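PDB 3OIZ: antisigma-factor antagonist, STAS, which probably serves as the cytoplasmic regulatory STAS domain of a SulP-type membrane transporter for sulfate or a related anion. Local coordinates for residues E17-V22 with R46-V51. Residues are numbered along the deposited sequence; the frame is centred on the assembly and turned at random.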
ATOM      1  N   GLU A  17      -0.517  14.896  -3.952  1.00 29.15           N
ATOM      2  CA  GLU A  17       0.154  13.725  -3.429  1.00 27.96           C
ATOM      3  C   GLU A  17      -0.669  13.095  -2.330  1.00 27.05           C
ATOM      4  O   GLU A  17      -1.175  13.827  -1.484  1.00 28.27           O
ATOM      5  CB  GLU A  17       1.541  14.100  -2.887  1.00 29.13           C
ATOM      6  CG  GLU A  17       2.250  12.915  -2.192  1.00 30.88           C
ATOM      7  CD  GLU A  17       3.653  13.250  -1.753  1.00 37.59           C
ATOM      8  OE1 GLU A  17       4.553  13.261  -2.605  1.00 42.57           O
ATOM      9  OE2 GLU A  17       3.869  13.492  -0.552  1.00 40.59           O
ATOM     10  N   ARG A  18      -0.795  11.762  -2.313  1.00 24.61           N
ATOM     11  CA  ARG A  18      -1.452  11.090  -1.195  1.00 24.48           C
ATOM     12  C   ARG A  18      -0.464  10.106  -0.595  1.00 23.99           C
ATOM     13  O   ARG A  18       0.175   9.357  -1.337  1.00 24.19           O
ATOM     14  CB  ARG A  18      -2.703  10.336  -1.643  1.00 25.27           C
ATOM     15  CG  ARG A  18      -3.478   9.786  -0.421  1.00 25.21           C
ATOM     16  CD  ARG A  18      -4.868   9.232  -0.729  1.00 25.06           C
ATOM     17  NE  ARG A  18      -5.806  10.280  -1.140  1.00 26.99           N
ATOM     18  CZ  ARG A  18      -6.605  10.963  -0.312  1.00 28.51           C
ATOM     19  NH1 ARG A  18      -6.603  10.756   1.028  1.00 29.20           N
ATOM     20  NH2 ARG A  18      -7.424  11.860  -0.831  1.00 29.67           N
ATOM     21  N   ILE A  19      -0.317  10.126   0.726  1.00 24.14           N
ATOM     22  CA  ILE A  19       0.465   9.076   1.401  1.00 24.77           C
ATOM     23  C   ILE A  19      -0.471   8.110   2.061  1.00 24.13           C
ATOM     24  O   ILE A  19      -1.326   8.521   2.846  1.00 25.50           O
ATOM     25  CB  ILE A  19       1.426   9.667   2.461  1.00 26.07           C
ATOM     26  CG1 ILE A  19       2.308  10.747   1.795  1.00 30.72           C
ATOM     27  CG2 ILE A  19       2.200   8.505   3.170  1.00 27.85           C
ATOM     28  CD1 ILE A  19       3.119  11.627   2.785  1.00 35.92           C
ATOM     29  N   TYR A  20      -0.310   6.824   1.745  1.00 22.18           N
ATOM     30  CA  TYR A  20      -1.058   5.763   2.412  1.00 22.06           C
ATOM     31  C   TYR A  20      -0.154   5.140   3.463  1.00 23.04           C
ATOM     32  O   TYR A  20       0.994   4.838   3.181  1.00 24.21           O
ATOM     33  CB  TYR A  20      -1.431   4.719   1.389  1.00 21.35           C
ATOM     34  CG  TYR A  20      -2.609   5.066   0.508  1.00 22.41           C
ATOM     35  CD1 TYR A  20      -3.915   4.739   0.898  1.00 22.93           C
ATOM     36  CD2 TYR A  20      -2.430   5.750  -0.714  1.00 23.09           C
ATOM     37  CE1 TYR A  20      -5.021   5.063   0.072  1.00 24.52           C
ATOM     38  CE2 TYR A  20      -3.521   6.063  -1.528  1.00 22.75           C
ATOM     39  CZ  TYR A  20      -4.808   5.707  -1.139  1.00 25.15           C
ATOM     40  OH  TYR A  20      -5.898   6.021  -1.927  1.00 26.80           O
ATOM     41  N   ARG A  21      -0.672   4.916   4.667  1.00 22.72           N
ATOM     42  CA  ARG A  21       0.100   4.331   5.746  1.00 23.25           C
ATOM     43  C   ARG A  21      -0.556   2.995   6.086  1.00 22.90           C
ATOM     44  O   ARG A  21      -1.708   2.948   6.501  1.00 23.88           O
ATOM     45  CB  ARG A  21       0.168   5.279   6.961  1.00 24.93           C
ATOM     46  CG  ARG A  21       1.080   6.503   6.634  1.00 27.53           C
ATOM     47  CD  ARG A  21       1.302   7.427   7.867  1.00 33.01           C
ATOM     48  NE  ARG A  21       2.000   8.646   7.443  1.00 36.03           N
ATOM     49  CZ  ARG A  21       1.389   9.777   7.079  1.00 39.34           C
ATOM     50  NH1 ARG A  21       0.056   9.864   7.095  1.00 39.22           N
ATOM     51  NH2 ARG A  21       2.098  10.833   6.695  1.00 42.03           N
ATOM     52  N   VAL A  22       0.191   1.916   5.892  1.00 22.16           N
ATOM     53  CA  VAL A  22      -0.307   0.590   6.163  1.00 21.67           C
ATOM     54  C   VAL A  22       0.328   0.091   7.471  1.00 22.47           C
ATOM     55  O   VAL A  22       1.557   0.203   7.678  1.00 22.62           O
ATOM     56  CB  VAL A  22       0.125  -0.360   5.006  1.00 22.29           C
ATOM     57  CG1 VAL A  22      -0.513  -1.698   5.204  1.00 23.02           C
ATOM     58  CG2 VAL A  22      -0.249   0.201   3.593  1.00 22.39           C
ATOM     59  N   ARG A  46       1.591  12.075  -7.316  1.00 28.67           N
ATOM     60  CA  ARG A  46       2.486  11.192  -6.541  1.00 28.57           C
ATOM     61  C   ARG A  46       1.695  10.410  -5.528  1.00 26.99           C
ATOM     62  O   ARG A  46       0.736  10.914  -4.962  1.00 26.88           O
ATOM     63  CB  ARG A  46       3.564  12.002  -5.820  1.00 29.15           C
ATOM     64  CG  ARG A  46       4.539  12.666  -6.765  1.00 33.55           C
ATOM     65  CD  ARG A  46       5.554  13.592  -6.039  1.00 39.19           C
ATOM     66  NE  ARG A  46       4.926  14.542  -5.114  1.00 42.48           N
ATOM     67  CZ  ARG A  46       4.331  15.673  -5.479  1.00 43.24           C
ATOM     68  NH1 ARG A  46       4.276  16.026  -6.767  1.00 45.52           N
ATOM     69  NH2 ARG A  46       3.811  16.466  -4.554  1.00 44.98           N
ATOM     70  N   VAL A  47       2.119   9.167  -5.302  1.00 25.94           N
ATOM     71  CA  VAL A  47       1.560   8.349  -4.256  1.00 24.54           C
ATOM     72  C   VAL A  47       2.730   7.770  -3.485  1.00 24.57           C
ATOM     73  O   VAL A  47       3.692   7.267  -4.082  1.00 24.52           O
ATOM     74  CB  VAL A  47       0.662   7.209  -4.828  1.00 24.82           C
ATOM     75  CG1 VAL A  47       0.252   6.232  -3.726  1.00 26.53           C
ATOM     76  CG2 VAL A  47      -0.561   7.807  -5.506  1.00 25.51           C
ATOM     77  N   VAL A  48       2.639   7.807  -2.164  1.00 24.42           N
ATOM     78  CA  VAL A  48       3.591   7.089  -1.316  1.00 24.59           C
ATOM     79  C   VAL A  48       2.801   5.984  -0.624  1.00 23.99           C
ATOM     80  O   VAL A  48       1.729   6.249  -0.066  1.00 24.49           O
ATOM     81  CB  VAL A  48       4.198   8.030  -0.268  1.00 25.51           C
ATOM     82  CG1 VAL A  48       5.123   7.244   0.694  1.00 25.48           C
ATOM     83  CG2 VAL A  48       4.921   9.180  -0.964  1.00 28.61           C
ATOM     84  N   ILE A  49       3.327   4.757  -0.641  1.00 22.87           N
ATOM     85  CA  ILE A  49       2.738   3.681   0.188  1.00 22.09           C
ATOM     86  C   ILE A  49       3.748   3.317   1.259  1.00 21.99           C
ATOM     87  O   ILE A  49       4.815   2.750   0.966  1.00 23.16           O
ATOM     88  CB  ILE A  49       2.320   2.461  -0.647  1.00 22.20           C
ATOM     89  CG1 ILE A  49       1.367   2.882  -1.796  1.00 21.72           C
ATOM     90  CG2 ILE A  49       1.666   1.372   0.243  1.00 22.88           C
ATOM     91  CD1 ILE A  49       1.003   1.695  -2.674  1.00 23.02           C
ATOM     92  N   ASP A  50       3.402   3.650   2.502  1.00 21.17           N
ATOM     93  CA  ASP A  50       4.302   3.510   3.628  1.00 21.78           C
ATOM     94  C   ASP A  50       3.940   2.210   4.320  1.00 21.01           C
ATOM     95  O   ASP A  50       2.883   2.115   4.961  1.00 21.37           O
ATOM     96  CB  ASP A  50       4.166   4.719   4.576  1.00 22.56           C
ATOM     97  CG  ASP A  50       5.141   4.667   5.753  1.00 24.84           C
ATOM     98  OD1 ASP A  50       5.507   3.580   6.229  1.00 25.86           O
ATOM     99  OD2 ASP A  50       5.519   5.752   6.231  1.00 30.40           O
ATOM    100  N   VAL A  51       4.811   1.211   4.200  1.00 19.63           N
ATOM    101  CA  VAL A  51       4.582  -0.079   4.873  1.00 18.50           C
ATOM    102  C   VAL A  51       5.559  -0.305   6.071  1.00 19.62           C
ATOM    103  O   VAL A  51       5.702  -1.431   6.568  1.00 20.41           O
ATOM    104  CB  VAL A  51       4.659  -1.264   3.854  1.00 19.75           C
ATOM    105  CG1 VAL A  51       3.514  -1.146   2.843  1.00 20.92           C
ATOM    106  CG2 VAL A  51       6.051  -1.322   3.150  1.00 19.46           C
TER
HETATM  107  O   HOH W   1       3.385   2.071   7.871  1.00 24.13           O
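With CG anti to the backbone N (chi1 174°) and the chain extended beyond it, Glu17 reaches across to Arg46, whose chain folds back at chi3 (-50°) to present NE. Arg46 NE donates to Glu17 OE1 at 2.8 Å, close to the guanidinium plane, but meeting the carboxylate on its anti side and 34° out of its plane, while Arg46 NH2 lies 3.7 Å from Glu17 CB. With an alanine in place of Arg46, the Glu17 carboxylate is likely to lose its charged mate and be freer to turn. Farther along this face, Ile19 and Val48 lie side by side, Ile19 CG1 3.9 Å from Val48 CB. Beyond them Arg21 CG rests against Asp50 CB, though the Arg21 guanidinium forms a salt bridge with Glu10 and Asp50 OD1 is hydrogen-bonded to Ser52 OG. On the reverse face, Val47 CG1 meets the edge of the Tyr20 ring at CD2 (4.1 Å), and Ile49 packs on Leu65 and Val69 of helix 59-74; at the far end Val22 CG2 touches Ile49 CG2. Five backbone hydrogen bonds join the strands, from Arg18 N to Arg46 O (3.2 Å) through Val22 N to Asp50 O (2.9 Å). This in-register parallel pair forms the centre of the four-stranded mixed sheet, packed on helix 59-74, of the STAS fold.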